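Local coordinates for glyoxalase family protein (Bacillus cereus, PDB 1SS4) that is of unknown function but belongs to the metal-binding glyoxalase (vicinal oxygen chelate) family and may act as a methylmalonyl-CoA epimerase, at residues S27-E31 with I32-L36; D107-V110 with S111-K115. All blocks are in the same frame, centred on the assembly; numbering follows the deposited sequence.

Contact 1. Residues S27-E31 with I32-L36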
ATOM      1  N   SER A  27      12.676  -3.673 -11.891  1.00 29.03           N
ATOM      2  CA  SER A  27      13.858  -4.465 -11.555  1.00 30.18           C
ATOM      3  C   SER A  27      13.937  -4.787 -10.062  1.00 29.88           C
ATOM      4  O   SER A  27      14.213  -5.921  -9.669  1.00 30.82           O
ATOM      5  CB  SER A  27      15.123  -3.719 -11.995  1.00 32.97           C
ATOM      6  OG  SER A  27      16.285  -4.369 -11.512  1.00 35.88           O
ATOM      7  N   PHE A  28      13.687  -3.784  -9.231  1.00 28.09           N
ATOM      8  CA  PHE A  28      13.730  -3.960  -7.786  1.00 27.61           C
ATOM      9  C   PHE A  28      12.705  -4.970  -7.262  1.00 26.36           C
ATOM     10  O   PHE A  28      13.045  -5.862  -6.490  1.00 26.32           O
ATOM     11  CB  PHE A  28      13.520  -2.613  -7.087  1.00 26.91           C
ATOM     12  CG  PHE A  28      13.490  -2.713  -5.594  1.00 29.29           C
ATOM     13  CD1 PHE A  28      14.655  -3.004  -4.884  1.00 29.00           C
ATOM     14  CD2 PHE A  28      12.303  -2.546  -4.896  1.00 29.51           C
ATOM     15  CE1 PHE A  28      14.629  -3.126  -3.493  1.00 29.33           C
ATOM     16  CE2 PHE A  28      12.264  -2.671  -3.504  1.00 31.50           C
ATOM     17  CZ  PHE A  28      13.428  -2.960  -2.805  1.00 31.38           C
ATOM     18  N   PHE A  29      11.447  -4.841  -7.672  1.00 24.75           N
ATOM     19  CA  PHE A  29      10.455  -5.771  -7.178  1.00 24.51           C
ATOM     20  C   PHE A  29      10.670  -7.177  -7.728  1.00 25.60           C
ATOM     21  O   PHE A  29      10.285  -8.154  -7.092  1.00 25.71           O
ATOM     22  CB  PHE A  29       9.059  -5.204  -7.424  1.00 23.75           C
ATOM     23  CG  PHE A  29       8.700  -4.110  -6.434  1.00 23.39           C
ATOM     24  CD1 PHE A  29       8.372  -4.436  -5.120  1.00 24.46           C
ATOM     25  CD2 PHE A  29       8.793  -2.773  -6.786  1.00 24.82           C
ATOM     26  CE1 PHE A  29       8.147  -3.436  -4.159  1.00 24.69           C
ATOM     27  CE2 PHE A  29       8.570  -1.751  -5.834  1.00 26.97           C
ATOM     28  CZ  PHE A  29       8.247  -2.088  -4.519  1.00 23.59           C
ATOM     29  N   GLU A  30      11.334  -7.284  -8.877  1.00 30.36           N
ATOM     30  CA  GLU A  30      11.632  -8.609  -9.424  1.00 32.79           C
ATOM     31  C   GLU A  30      12.613  -9.296  -8.482  1.00 33.04           C
ATOM     32  O   GLU A  30      12.496 -10.494  -8.227  1.00 33.64           O
ATOM     33  CB  GLU A  30      12.236  -8.512 -10.823  1.00 33.04           C
ATOM     34  CG  GLU A  30      11.207  -8.224 -11.896  1.00 35.63           C
ATOM     35  CD  GLU A  30      11.839  -7.941 -13.240  1.00 37.34           C
ATOM     36  OE1 GLU A  30      13.087  -7.851 -13.297  1.00 39.06           O
ATOM     37  OE2 GLU A  30      11.085  -7.798 -14.235  1.00 36.49           O
ATOM     38  N   GLU A  31      13.561  -8.524  -7.954  1.00 33.73           N
ATOM     39  CA  GLU A  31      14.563  -9.027  -7.014  1.00 33.50           C
ATOM     40  C   GLU A  31      13.912  -9.474  -5.708  1.00 33.40           C
ATOM     41  O   GLU A  31      14.368 -10.417  -5.067  1.00 31.41           O
ATOM     42  CB  GLU A  31      15.592  -7.938  -6.705  1.00 36.98           C
ATOM     43  CG  GLU A  31      16.503  -7.577  -7.864  1.00 42.71           C
ATOM     44  CD  GLU A  31      17.562  -8.641  -8.134  1.00 45.81           C
ATOM     45  OE1 GLU A  31      18.247  -9.066  -7.179  1.00 48.77           O
ATOM     46  OE2 GLU A  31      17.714  -9.045  -9.303  1.00 48.54           O
ATOM     47  N   ILE A  32      12.854  -8.774  -5.303  1.00 29.92           N
ATOM     48  CA  ILE A  32      12.126  -9.124  -4.095  1.00 28.89           C
ATOM     49  C   ILE A  32      11.418 -10.458  -4.349  1.00 27.83           C
ATOM     50  O   ILE A  32      11.160 -11.224  -3.427  1.00 27.83           O
ATOM     51  CB  ILE A  32      11.037  -8.066  -3.765  1.00 30.19           C
ATOM     52  CG1 ILE A  32      11.691  -6.743  -3.356  1.00 30.65           C
ATOM     53  CG2 ILE A  32      10.093  -8.611  -2.688  1.00 29.64           C
ATOM     54  CD1 ILE A  32      12.227  -6.733  -1.936  1.00 35.66           C
ATOM     55  N   GLY A  33      11.056 -10.709  -5.598  1.00 28.72           N
ATOM     56  CA  GLY A  33      10.386 -11.956  -5.904  1.00 28.62           C
ATOM     57  C   GLY A  33       9.066 -11.849  -6.632  1.00 28.99           C
ATOM     58  O   GLY A  33       8.423 -12.874  -6.869  1.00 28.59           O
ATOM     59  N   LEU A  34       8.633 -10.632  -6.961  1.00 28.65           N
ATOM     60  CA  LEU A  34       7.381 -10.484  -7.696  1.00 27.11           C
ATOM     61  C   LEU A  34       7.653 -10.623  -9.194  1.00 28.64           C
ATOM     62  O   LEU A  34       8.773 -10.391  -9.666  1.00 27.25           O
ATOM     63  CB  LEU A  34       6.719  -9.126  -7.426  1.00 28.30           C
ATOM     64  CG  LEU A  34       6.130  -8.996  -6.020  1.00 27.74           C
ATOM     65  CD1 LEU A  34       7.162  -8.382  -5.087  1.00 27.30           C
ATOM     66  CD2 LEU A  34       4.869  -8.125  -6.083  1.00 27.40           C
ATOM     67  N   ASN A  35       6.617 -11.006  -9.933  1.00 27.83           N
ATOM     68  CA  ASN A  35       6.731 -11.164 -11.383  1.00 29.76           C
ATOM     69  C   ASN A  35       5.939 -10.071 -12.094  1.00 29.55           C
ATOM     70  O   ASN A  35       4.913  -9.605 -11.595  1.00 31.22           O
ATOM     71  CB  ASN A  35       6.217 -12.544 -11.798  1.00 27.26           C
ATOM     72  CG  ASN A  35       6.920 -13.673 -11.058  1.00 24.04           C
ATOM     73  OD1 ASN A  35       8.107 -13.576 -10.734  1.00 23.80           O
ATOM     74  ND2 ASN A  35       6.187 -14.757 -10.794  1.00 23.13           N
ATOM     75  N   LEU A  36       6.432  -9.662 -13.261  1.00 29.64           N
ATOM     76  CA  LEU A  36       5.803  -8.624 -14.054  1.00 29.72           C
ATOM     77  C   LEU A  36       4.722  -9.241 -14.934  1.00 31.50           C
ATOM     78  O   LEU A  36       5.033 -10.069 -15.790  1.00 30.50           O
ATOM     79  CB  LEU A  36       6.859  -7.952 -14.923  1.00 28.62           C
ATOM     80  CG  LEU A  36       6.437  -6.903 -15.942  1.00 30.35           C
ATOM     81  CD1 LEU A  36       5.779  -5.700 -15.243  1.00 28.25           C
ATOM     82  CD2 LEU A  36       7.673  -6.459 -16.698  1.00 29.56           C
TER

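Contact 2. Residues D107-V110 with S111-K115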
ATOM      1  N   ASP A 107      18.406 -12.769   5.402  1.00 37.13           N
ATOM      2  CA  ASP A 107      19.797 -12.348   5.269  1.00 39.09           C
ATOM      3  C   ASP A 107      20.240 -12.303   3.803  1.00 38.52           C
ATOM      4  O   ASP A 107      20.868 -11.339   3.371  1.00 39.33           O
ATOM      5  CB  ASP A 107      20.727 -13.260   6.082  1.00 41.31           C
ATOM      6  CG  ASP A 107      20.587 -13.054   7.587  1.00 42.87           C
ATOM      7  OD1 ASP A 107      20.414 -11.900   8.040  1.00 43.18           O
ATOM      8  OD2 ASP A 107      20.676 -14.053   8.330  1.00 46.15           O
ATOM      9  N   GLU A 108      19.906 -13.329   3.030  1.00 39.22           N
ATOM     10  CA  GLU A 108      20.276 -13.345   1.621  1.00 40.76           C
ATOM     11  C   GLU A 108      19.596 -12.163   0.919  1.00 40.61           C
ATOM     12  O   GLU A 108      20.217 -11.451   0.126  1.00 40.88           O
ATOM     13  CB  GLU A 108      19.842 -14.663   0.974  1.00 42.23           C
ATOM     14  CG  GLU A 108      20.425 -14.954  -0.403  1.00 46.90           C
ATOM     15  CD  GLU A 108      19.883 -14.051  -1.498  1.00 51.16           C
ATOM     16  OE1 GLU A 108      18.642 -13.902  -1.593  1.00 52.31           O
ATOM     17  OE2 GLU A 108      20.696 -13.498  -2.276  1.00 53.42           O
HETATM   18  N   MSE A 109      18.320 -11.945   1.227  1.00 40.68           N
HETATM   19  CA  MSE A 109      17.571 -10.851   0.606  1.00 39.43           C
HETATM   20  C   MSE A 109      18.156  -9.490   0.970  1.00 38.98           C
HETATM   21  O   MSE A 109      18.274  -8.609   0.114  1.00 39.30           O
HETATM   22  CB  MSE A 109      16.097 -10.910   1.018  1.00 39.55           C
HETATM   23  CG  MSE A 109      15.218  -9.894   0.290  1.00 39.91           C
HETATM   24 SE   MSE A 109      15.235 -10.098  -1.641  0.92 42.26          SE
HETATM   25  CE  MSE A 109      13.951 -11.532  -1.774  1.00 41.04           C
ATOM     26  N   VAL A 110      18.520  -9.310   2.237  1.00 38.23           N
ATOM     27  CA  VAL A 110      19.100  -8.040   2.664  1.00 39.55           C
ATOM     28  C   VAL A 110      20.462  -7.868   2.000  1.00 40.84           C
ATOM     29  O   VAL A 110      20.786  -6.797   1.484  1.00 40.00           O
ATOM     30  CB  VAL A 110      19.275  -7.965   4.210  1.00 40.19           C
ATOM     31  CG1 VAL A 110      20.078  -6.725   4.582  1.00 40.37           C
ATOM     32  CG2 VAL A 110      17.914  -7.913   4.888  1.00 39.33           C
ATOM     33  N   SER A 111      21.257  -8.932   1.997  1.00 41.76           N
ATOM     34  CA  SER A 111      22.565  -8.853   1.383  1.00 42.29           C
ATOM     35  C   SER A 111      22.420  -8.459  -0.084  1.00 41.87           C
ATOM     36  O   SER A 111      23.019  -7.484  -0.528  1.00 41.73           O
ATOM     37  CB  SER A 111      23.294 -10.194   1.503  1.00 44.55           C
ATOM     38  OG  SER A 111      24.582 -10.124   0.905  1.00 47.75           O
ATOM     39  N   ARG A 112      21.607  -9.206  -0.827  1.00 41.71           N
ATOM     40  CA  ARG A 112      21.396  -8.940  -2.245  1.00 42.51           C
ATOM     41  C   ARG A 112      20.862  -7.544  -2.566  1.00 42.09           C
ATOM     42  O   ARG A 112      21.409  -6.850  -3.420  1.00 41.04           O
ATOM     43  CB  ARG A 112      20.440  -9.972  -2.834  1.00 45.20           C
ATOM     44  CG  ARG A 112      20.298  -9.876  -4.340  1.00 48.21           C
ATOM     45  CD  ARG A 112      18.988 -10.462  -4.784  1.00 50.41           C
ATOM     46  NE  ARG A 112      18.712 -11.735  -4.130  1.00 50.86           N
ATOM     47  CZ  ARG A 112      17.540 -12.350  -4.197  1.00 52.08           C
ATOM     48  NH1 ARG A 112      16.548 -11.803  -4.888  1.00 52.51           N
ATOM     49  NH2 ARG A 112      17.350 -13.503  -3.576  1.00 51.45           N
ATOM     50  N   LEU A 113      19.783  -7.145  -1.898  1.00 40.52           N
ATOM     51  CA  LEU A 113      19.180  -5.832  -2.137  1.00 39.88           C
ATOM     52  C   LEU A 113      20.140  -4.684  -1.834  1.00 39.84           C
ATOM     53  O   LEU A 113      20.216  -3.715  -2.592  1.00 40.76           O
ATOM     54  CB  LEU A 113      17.905  -5.661  -1.296  1.00 37.16           C
ATOM     55  CG  LEU A 113      16.671  -6.511  -1.642  1.00 37.36           C
ATOM     56  CD1 LEU A 113      15.493  -6.074  -0.767  1.00 34.27           C
ATOM     57  CD2 LEU A 113      16.304  -6.338  -3.102  1.00 35.33           C
ATOM     58  N   THR A 114      20.865  -4.777  -0.726  1.00 42.32           N
ATOM     59  CA  THR A 114      21.800  -3.721  -0.378  1.00 45.37           C
ATOM     60  C   THR A 114      22.939  -3.711  -1.400  1.00 47.42           C
ATOM     61  O   THR A 114      23.519  -2.664  -1.681  1.00 46.19           O
ATOM     62  CB  THR A 114      22.357  -3.884   1.072  1.00 46.66           C
ATOM     63  OG1 THR A 114      22.843  -5.215   1.265  1.00 46.22           O
ATOM     64  CG2 THR A 114      21.270  -3.597   2.102  1.00 45.96           C
ATOM     65  N   LYS A 115      23.241  -4.873  -1.971  1.00 50.86           N
ATOM     66  CA  LYS A 115      24.293  -4.971  -2.980  1.00 54.74           C
ATOM     67  C   LYS A 115      23.883  -4.135  -4.188  1.00 55.56           C
ATOM     68  O   LYS A 115      24.728  -3.585  -4.894  1.00 57.15           O
ATOM     69  CB  LYS A 115      24.476  -6.417  -3.438  1.00 57.11           C
ATOM     70  CG  LYS A 115      25.859  -6.997  -3.219  1.00 59.44           C
ATOM     71  CD  LYS A 115      25.976  -7.642  -1.845  1.00 62.23           C
ATOM     72  CE  LYS A 115      27.096  -8.678  -1.826  1.00 63.73           C
ATOM     73  NZ  LYS A 115      27.018  -9.571  -0.630  1.00 64.62           N
TER

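Contact 1. Residues S27-E31 with I32-L36
Phe28 and Ile32 sit one turn apart at the end of helix 22-32, and Ile32 CG1 lies over one face of the Phe28 ring, offset toward its rim, while Phe28 CZ meets Ile32 CD1 at 4.1 Å. This is the packed side. Phe29 CD1 touches Leu34 CD1 at 4.1 Å; the methyl comes to the edge of the ring, near its plane, and the two side chains run side by side. Phe29 CG is turned opposite the carbonyl carbon (chi1 -76°), which sets the ring next to Leu34, with Phe28 CD2 over the centre of one face. Met63, Ile72 and Leu74 of the sheet continue this packing round Phe29, and Leu9 of the second subunit packs on Ile32 and Leu34. The other side is looser and faces solvent: exposed Glu30 runs out extended beyond CG, its OE2 only loosely beside Leu36 CB (4.3 Å). Its backbone is still engaged, since the CA-H of Glu30 points almost straight at Leu34 O, with CA and O 3.4 Å apart. Phe29 O is gripped twice, by Leu34 N at 3.0 Å and Gly33 N at 3.1 Å, from opposite faces of its carbonyl plane. Gly33 N also makes a weak 3.0 Å bond to Glu30 O. With Gly33 at positive phi (126°) as the C-prime residue, this is a Schellman motif, closing the helix and turning the chain into strand 35-42.

Contact 2. Residues D107-V110 with S111-K115
Glu108 OE1 is gripped from two sides of the dimer interface: Arg112 NH2 of the same helix lies 2.4 Å away, very short for a salt bridge and so doubtful in detail, and Asn7 ND2 of the second subunit also bonds to it. The motif is an i to i+4 salt bridge along helix 106-115. Its second leg is more regular, with Arg112 NE reaching the syn lone pair of Glu108 OE2 at 3.2 Å and 166°, within the guanidinium plane. The Glu108 chain bends at chi2 (-70°) and the Arg112 chain at chi3, which brings the carboxylate to the guanidinium edge; the two planes are 29° apart. The NE leg, with its acceptor in the guanidinium plane, probably limits rotation of the group. Selenomethionine Met109 lays its SE over one face of that group, offset toward the rim, and SE also touches Leu113 CG at 3.9 Å. Leu146 of strand 143-149 packs on both Met109 and Leu113, joining the helix to the sheet beneath. At the next residue, Val110 O accepts from Thr114 N at 3.0 Å, and Thr114 OG1 lies 2.6 Å from Val110 O and 2.9 Å from Ser111 O.

Overall arrangement
Contact 1 and contact 2 come from two helices of one chain, 22-32 and 106-115, which pack against each other. The chain holds two four-stranded mixed sheets of the same strand order, consistent with the paired-module plan of the vicinal oxygen chelate fold. The contact centres lie about 13 Å apart, and the helices meet directly. Arg112 NH1 comes within 2.6 Å of Glu31 O near the end of the first helix, and Ile32 CD1 packs on Leu113 CD1 at 3.5 Å. The selenomethionine methyl, Met109 CE, reaches Ile32 O at 3.3 Å. Both also touch the second subunit, 32-36 through its Leu9 and 107-115 through its Asn7, so the helix-helix seam borders the dimer interface.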